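Local coordinates for A-type flavoprotein (PDB 2Q9U) that scavenges O2 in a human intestinal parasite, carrying a mu-oxo-diiron centre in a beta-lactamase-like domain and FMN in a flavodoxin-like one, at residues Val17-Ile22 / Ser40-Phe45; Tyr177-Arg182 / His230-Arg235. All coordinates share one frame; numbering follows the deposited sequence.

Contact 1. Residues Val17-Ile22 / Ser40-Phe45; sequences VYWVGI and SYNSYF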
loop_
_atom_site.group_PDB
_atom_site.type_symbol
_atom_site.label_atom_id
_atom_site.label_comp_id
_atom_site.label_asym_id
_atom_site.label_seq_id
_atom_site.Cartn_x
_atom_site.Cartn_y
_atom_site.Cartn_z
ATOM N N VAL A 17 -30.198 -26.206 -10.979
ATOM C CA VAL A 17 -29.074 -25.886 -10.053
ATOM C C VAL A 17 -28.724 -24.412 -10.217
ATOM O O VAL A 17 -28.366 -23.970 -11.310
ATOM C CB VAL A 17 -27.826 -26.817 -10.221
ATOM C CG1 VAL A 17 -26.728 -26.506 -9.175
ATOM C CG2 VAL A 17 -28.209 -28.337 -10.151
ATOM N N TYR A 18 -28.885 -23.653 -9.137
ATOM C CA TYR A 18 -28.779 -22.201 -9.168
ATOM C C TYR A 18 -27.602 -21.731 -8.339
ATOM O O TYR A 18 -27.379 -22.239 -7.232
ATOM C CB TYR A 18 -30.055 -21.560 -8.623
ATOM C CG TYR A 18 -31.302 -21.833 -9.445
ATOM C CD1 TYR A 18 -31.926 -23.076 -9.412
ATOM C CD2 TYR A 18 -31.855 -20.841 -10.239
ATOM C CE1 TYR A 18 -33.091 -23.329 -10.180
ATOM C CE2 TYR A 18 -33.024 -21.081 -11.014
ATOM C CZ TYR A 18 -33.629 -22.325 -10.959
ATOM O OH TYR A 18 -34.768 -22.593 -11.696
ATOM N N TRP A 19 -26.879 -20.748 -8.866
ATOM C CA TRP A 19 -25.840 -20.066 -8.086
ATOM C C TRP A 19 -26.493 -19.098 -7.135
ATOM O O TRP A 19 -27.238 -18.190 -7.546
ATOM C CB TRP A 19 -24.857 -19.360 -9.014
ATOM C CG TRP A 19 -23.745 -18.648 -8.352
ATOM C CD1 TRP A 19 -22.530 -19.172 -7.991
ATOM C CD2 TRP A 19 -23.717 -17.265 -7.977
ATOM N NE1 TRP A 19 -21.750 -18.198 -7.423
ATOM C CE2 TRP A 19 -22.453 -17.018 -7.399
ATOM C CE3 TRP A 19 -24.637 -16.209 -8.093
ATOM C CZ2 TRP A 19 -22.069 -15.750 -6.940
ATOM C CZ3 TRP A 19 -24.270 -14.938 -7.621
ATOM C CH2 TRP A 19 -22.991 -14.725 -7.055
ATOM N N VAL A 20 -26.229 -19.292 -5.843
ATOM C CA VAL A 20 -26.764 -18.397 -4.817
ATOM C C VAL A 20 -25.607 -17.878 -3.903
ATOM O O VAL A 20 -25.814 -17.574 -2.739
ATOM C CB VAL A 20 -27.878 -19.071 -3.994
ATOM C CG1 VAL A 20 -29.148 -19.327 -4.878
ATOM C CG2 VAL A 20 -27.371 -20.346 -3.283
ATOM N N GLY A 21 -24.403 -17.775 -4.475
ATOM C CA GLY A 21 -23.233 -17.353 -3.715
ATOM C C GLY A 21 -23.114 -15.845 -3.705
ATOM O O GLY A 21 -24.072 -15.123 -3.977
ATOM N N ILE A 22 -21.916 -15.362 -3.426
ATOM C CA ILE A 22 -21.669 -13.921 -3.504
ATOM C C ILE A 22 -20.325 -13.678 -4.154
ATOM O O ILE A 22 -19.414 -14.503 -4.047
ATOM C CB ILE A 22 -21.765 -13.190 -2.130
ATOM C CG1 ILE A 22 -20.569 -13.499 -1.197
ATOM C CG2 ILE A 22 -23.122 -13.482 -1.400
ATOM C CD1 ILE A 22 -19.355 -12.503 -1.348
ATOM N N SER A 40 -14.864 -15.129 -4.759
ATOM C CA SER A 40 -16.309 -15.330 -4.557
ATOM C C SER A 40 -16.443 -16.518 -3.631
ATOM O O SER A 40 -15.512 -17.326 -3.531
ATOM C CB SER A 40 -17.042 -15.587 -5.877
ATOM O OG SER A 40 -16.714 -16.861 -6.428
ATOM N N TYR A 41 -17.596 -16.616 -2.959
ATOM C CA TYR A 41 -17.947 -17.748 -2.107
ATOM C C TYR A 41 -19.204 -18.310 -2.743
ATOM O O TYR A 41 -20.288 -17.746 -2.598
ATOM C CB TYR A 41 -18.185 -17.247 -0.664
ATOM C CG TYR A 41 -17.100 -16.234 -0.293
ATOM C CD1 TYR A 41 -15.753 -16.590 -0.398
ATOM C CD2 TYR A 41 -17.412 -14.934 0.143
ATOM C CE1 TYR A 41 -14.730 -15.679 -0.098
ATOM C CE2 TYR A 41 -16.386 -14.014 0.457
ATOM C CZ TYR A 41 -15.056 -14.401 0.320
ATOM O OH TYR A 41 -14.028 -13.501 0.576
ATOM N N ASN A 42 -19.029 -19.378 -3.508
ATOM C CA ASN A 42 -20.105 -19.937 -4.283
ATOM C C ASN A 42 -20.881 -20.931 -3.426
ATOM O O ASN A 42 -20.289 -21.777 -2.751
ATOM C CB ASN A 42 -19.561 -20.623 -5.530
ATOM C CG ASN A 42 -18.717 -19.692 -6.404
ATOM O OD1 ASN A 42 -18.975 -18.484 -6.508
ATOM N ND2 ASN A 42 -17.714 -20.267 -7.048
ATOM N N SER A 43 -22.204 -20.777 -3.451
ATOM C CA SER A 43 -23.148 -21.661 -2.788
ATOM C C SER A 43 -24.156 -22.008 -3.866
ATOM O O SER A 43 -24.346 -21.220 -4.765
ATOM C CB SER A 43 -23.861 -20.906 -1.660
ATOM O OG SER A 43 -24.918 -21.699 -1.123
ATOM N N TYR A 44 -24.816 -23.161 -3.761
ATOM C CA TYR A 44 -25.706 -23.605 -4.844
ATOM C C TYR A 44 -27.050 -24.049 -4.285
ATOM O O TYR A 44 -27.092 -24.633 -3.224
ATOM C CB TYR A 44 -25.069 -24.747 -5.644
ATOM C CG TYR A 44 -23.774 -24.294 -6.278
ATOM C CD1 TYR A 44 -23.785 -23.565 -7.473
ATOM C CD2 TYR A 44 -22.554 -24.503 -5.630
ATOM C CE1 TYR A 44 -22.573 -23.104 -8.042
ATOM C CE2 TYR A 44 -21.353 -24.037 -6.177
ATOM C CZ TYR A 44 -21.378 -23.338 -7.381
ATOM O OH TYR A 44 -20.179 -22.894 -7.934
ATOM N N PHE A 45 -28.123 -23.746 -5.020
ATOM C CA PHE A 45 -29.439 -24.226 -4.662
ATOM C C PHE A 45 -29.919 -25.255 -5.677
ATOM O O PHE A 45 -29.922 -24.976 -6.878
ATOM C CB PHE A 45 -30.432 -23.067 -4.558
ATOM C CG PHE A 45 -31.860 -23.536 -4.454
ATOM C CD1 PHE A 45 -32.367 -24.014 -3.240
ATOM C CD2 PHE A 45 -32.669 -23.584 -5.597
ATOM C CE1 PHE A 45 -33.687 -24.513 -3.161
ATOM C CE2 PHE A 45 -33.979 -24.066 -5.521
ATOM C CZ PHE A 45 -34.495 -24.509 -4.310
#
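W19 and N42 meet where two neighbouring antiparallel strands of the seven-stranded sheet of the beta-lactamase-like domain are interrupted by a short irregular step. W19 CG lies anti to the backbone N (chi1 -179°), which lays the indole back over G21 N of its own strand and turns NE1 toward N42. From CB the ring runs to W19 CD1, 3.9 Å from Y44 CE1; the edge of the five-membered ring faces the Y44 ring in an offset edge-to-face pair, planes 73° apart. Next comes NE1, whose N-H points almost straight at N42 OD1 (2.9 Å, 176°). OD1 lies in the indole plane, yet the donor stands well above the amide plane. S40 OG bonds N42 OD1 from the opposite face of the amide, at 2.8 Å, while N42 ND2 is used by the carbonyls of S228 and G231. R182 makes a cation-pi contact with the indole.

Backbone bonds flank the step: Y18 N to F45 O and F45 N to Y18 O, both 2.8 Å, and a second hydrogen-bonded pair, I22 with Y41. Between them V20 N bonds S43 O. G21 suits the step because a CB there would collide with Y41 O and N42 CA. Y18 CD1 meets F45 CD2, and I22 CD1 meets Y41 CD2 (3.5 Å). Aromatic and aliphatic carbons thus pack the mostly buried interface, the Y41 and Y44 hydroxyls bond D24 and the S228 carbonyl beyond it, and N42 satisfies the buried indole N-H while tying the strand pair to the end of strand 225-228 and the turn after it.

Contact 2. Residues Tyr177-Arg182 / His230-Arg235; sequences YATSRR and HGVSWR. With FEO (mu-oxo-diiron), chain G.
The loop that carries the iron ligand H230 in this beta-lactamase-like fold packs here against the 177-182 loop, which follows strand 166-170. H230 NE2 binds one iron of the mu-oxo-diiron centre at 2.1 Å, an iron also held by D89, D171 and H90. The next residue, G231, has a positive phi (79°) that glycine accommodates easily, and its CA makes a CA-H...O contact with Y177 O. V232 supplies the apolar contact: its CG1 meets T179 CG2 at 3.6 Å, the two side chains crossing at about a right angle, and also lies near R181 O and Y177 CD2. The same T179 methyl sits over one face of the Y177 ring, offset toward the rim, while OG1 of T179 accepts from R181 N in an ST turn.

R182 has its guanidinium turned back on its own loop: NH1 bonds T179 O, S180 O lies over one face, and NE is taken by Q11. A water at the guanidinium edge accepts from NH1 and lies within bonding distance of R181 O and G231 O. The sole direct hydrogen bond between the segments is S233 N to R182 O, 2.8 Å long and with an N-H...O angle of 168°.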
loop_
_atom_site.group_PDB
_atom_site.type_symbol
_atom_site.label_atom_id
_atom_site.label_comp_id
_atom_site.label_asym_id
_atom_site.label_seq_id
_atom_site.Cartn_x
_atom_site.Cartn_y
_atom_site.Cartn_z
ATOM N N TYR A 177 -11.180 -15.334 -7.759
ATOM C CA TYR A 177 -11.479 -14.559 -8.956
ATOM C C TYR A 177 -12.897 -13.986 -8.877
ATOM O O TYR A 177 -13.862 -14.751 -8.912
ATOM C CB TYR A 177 -11.314 -15.449 -10.202
ATOM C CG TYR A 177 -11.514 -14.769 -11.543
ATOM C CD1 TYR A 177 -11.121 -13.449 -11.757
ATOM C CD2 TYR A 177 -12.104 -15.464 -12.616
ATOM C CE1 TYR A 177 -11.299 -12.833 -13.015
ATOM C CE2 TYR A 177 -12.267 -14.864 -13.852
ATOM C CZ TYR A 177 -11.880 -13.564 -14.050
ATOM O OH TYR A 177 -12.074 -12.995 -15.292
ATOM N N ALA A 178 -13.019 -12.659 -8.711
ATOM C CA ALA A 178 -14.325 -12.009 -8.702
ATOM C C ALA A 178 -14.723 -11.650 -10.137
ATOM O O ALA A 178 -14.014 -10.887 -10.794
ATOM C CB ALA A 178 -14.332 -10.704 -7.808
ATOM N N THR A 179 -15.878 -12.160 -10.575
ATOM C CA THR A 179 -16.408 -11.943 -11.930
ATOM C C THR A 179 -17.917 -12.179 -11.912
ATOM O O THR A 179 -18.421 -12.865 -11.018
ATOM C CB THR A 179 -15.692 -12.836 -12.997
ATOM O OG1 THR A 179 -16.358 -12.716 -14.254
ATOM C CG2 THR A 179 -15.642 -14.330 -12.569
ATOM N N SER A 180 -18.635 -11.596 -12.868
ATOM C CA SER A 180 -20.055 -11.860 -12.993
ATOM C C SER A 180 -20.272 -13.168 -13.752
ATOM O O SER A 180 -21.380 -13.712 -13.746
ATOM C CB SER A 180 -20.783 -10.688 -13.684
ATOM O OG SER A 180 -20.348 -10.547 -15.028
ATOM N N ARG A 181 -19.204 -13.677 -14.374
ATOM C CA ARG A 181 -19.264 -14.937 -15.131
ATOM C C ARG A 181 -19.237 -16.115 -14.159
ATOM O O ARG A 181 -18.469 -16.109 -13.222
ATOM C CB ARG A 181 -18.047 -15.064 -16.075
ATOM C CG ARG A 181 -18.184 -14.389 -17.452
ATOM C CD ARG A 181 -18.107 -12.853 -17.431
ATOM N NE ARG A 181 -18.069 -12.299 -18.796
ATOM C CZ ARG A 181 -16.952 -12.085 -19.499
ATOM N NH1 ARG A 181 -15.752 -12.353 -18.986
ATOM N NH2 ARG A 181 -17.033 -11.602 -20.734
ATOM N N ARG A 182 -20.035 -17.141 -14.426
ATOM C CA ARG A 182 -20.022 -18.330 -13.584
ATOM C C ARG A 182 -19.187 -19.470 -14.119
ATOM O O ARG A 182 -18.868 -20.395 -13.375
ATOM C CB ARG A 182 -21.451 -18.801 -13.248
ATOM C CG ARG A 182 -22.310 -17.693 -12.595
ATOM C CD ARG A 182 -21.747 -17.210 -11.204
ATOM N NE ARG A 182 -22.378 -15.909 -10.911
ATOM C CZ ARG A 182 -21.762 -14.799 -10.573
ATOM N NH1 ARG A 182 -20.430 -14.775 -10.355
ATOM N NH2 ARG A 182 -22.513 -13.704 -10.407
ATOM N N HIS A 230 -15.063 -21.293 -5.024
ATOM C CA HIS A 230 -14.376 -20.016 -5.312
ATOM C C HIS A 230 -14.248 -19.783 -6.818
ATOM O O HIS A 230 -13.781 -20.675 -7.551
ATOM C CB HIS A 230 -12.969 -19.988 -4.716
ATOM C CG HIS A 230 -12.934 -19.952 -3.220
ATOM N ND1 HIS A 230 -13.379 -18.879 -2.485
ATOM C CD2 HIS A 230 -12.471 -20.857 -2.327
ATOM C CE1 HIS A 230 -13.214 -19.138 -1.194
ATOM N NE2 HIS A 230 -12.664 -20.331 -1.078
ATOM N N GLY A 231 -14.673 -18.603 -7.274
ATOM C CA GLY A 231 -14.398 -18.198 -8.638
ATOM C C GLY A 231 -15.344 -18.863 -9.619
ATOM O O GLY A 231 -16.536 -19.007 -9.324
ATOM N N VAL A 232 -14.817 -19.272 -10.771
ATOM C CA VAL A 232 -15.656 -19.841 -11.821
ATOM C C VAL A 232 -15.681 -21.366 -11.753
ATOM O O VAL A 232 -14.794 -22.012 -11.148
ATOM C CB VAL A 232 -15.263 -19.370 -13.260
ATOM C CG1 VAL A 232 -15.422 -17.869 -13.376
ATOM C CG2 VAL A 232 -13.837 -19.789 -13.603
ATOM N N SER A 233 -16.719 -21.921 -12.359
ATOM C CA SER A 233 -16.915 -23.366 -12.397
ATOM C C SER A 233 -16.547 -23.910 -13.776
ATOM O O SER A 233 -16.269 -23.147 -14.717
ATOM C CB SER A 233 -18.370 -23.682 -12.024
ATOM O OG SER A 233 -18.551 -23.406 -10.659
ATOM N N TRP A 234 -16.534 -25.239 -13.890
ATOM C CA TRP A 234 -15.879 -25.920 -14.986
ATOM C C TRP A 234 -16.824 -26.867 -15.732
ATOM O O TRP A 234 -17.626 -27.626 -15.118
ATOM C CB TRP A 234 -14.678 -26.739 -14.456
ATOM C CG TRP A 234 -13.672 -25.935 -13.705
ATOM C CD1 TRP A 234 -13.626 -25.705 -12.341
ATOM C CD2 TRP A 234 -12.557 -25.233 -14.269
ATOM N NE1 TRP A 234 -12.554 -24.884 -12.041
ATOM C CE2 TRP A 234 -11.884 -24.584 -13.202
ATOM C CE3 TRP A 234 -12.070 -25.078 -15.577
ATOM C CZ2 TRP A 234 -10.731 -23.816 -13.397
ATOM C CZ3 TRP A 234 -10.913 -24.278 -15.776
ATOM C CH2 TRP A 234 -10.268 -23.673 -14.686
ATOM N N ARG A 235 -16.701 -26.850 -17.048
ATOM C CA ARG A 235 -17.377 -27.773 -17.930
ATOM C C ARG A 235 -16.566 -27.961 -19.250
ATOM O O ARG A 235 -15.630 -27.314 -19.470
ATOM C CB ARG A 235 -18.811 -27.304 -18.200
ATOM C CG ARG A 235 -18.867 -26.085 -19.098
ATOM C CD ARG A 235 -20.182 -25.388 -19.154
ATOM N NE ARG A 235 -20.152 -24.061 -19.725
ATOM C CZ ARG A 235 -21.221 -23.334 -19.962
ATOM N NH1 ARG A 235 -22.404 -23.788 -19.719
ATOM N NH2 ARG A 235 -21.102 -22.164 -20.460
HETATM FE FE1 FEO G . -12.363 -21.460 0.686
HETATM FE FE2 FEO G . -10.698 -23.624 2.805
HETATM O O FEO G . -12.126 -22.219 2.355
HETATM O O HOH W 1 -18.116 -16.538 -10.549
HETATM O O HOH W 2 -19.250 -20.788 -10.500
#

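How the contacts relate
Contacts 1 and 2 are both largely buried, with centres 10 Å apart in the beta-lactamase-like domain. Contact 1 joins two neighbouring strands of one sheet through repeated backbone bonds and aromatic packing; contact 2 joins mostly irregular loops, with one backbone bond, bridging waters and V232 packing against T179 and Y177. They meet at several points, among them S40, whose O and OG probably accept from H230 ND1 and G231 N respectively, both at 2.8 Å, so the strand residue probably helps orient the iron-binding imidazole. Contact 2 also reaches outward: S180 bonds R282 and T288 of the second subunit, whereas no other chain of the assembly touches contact 1.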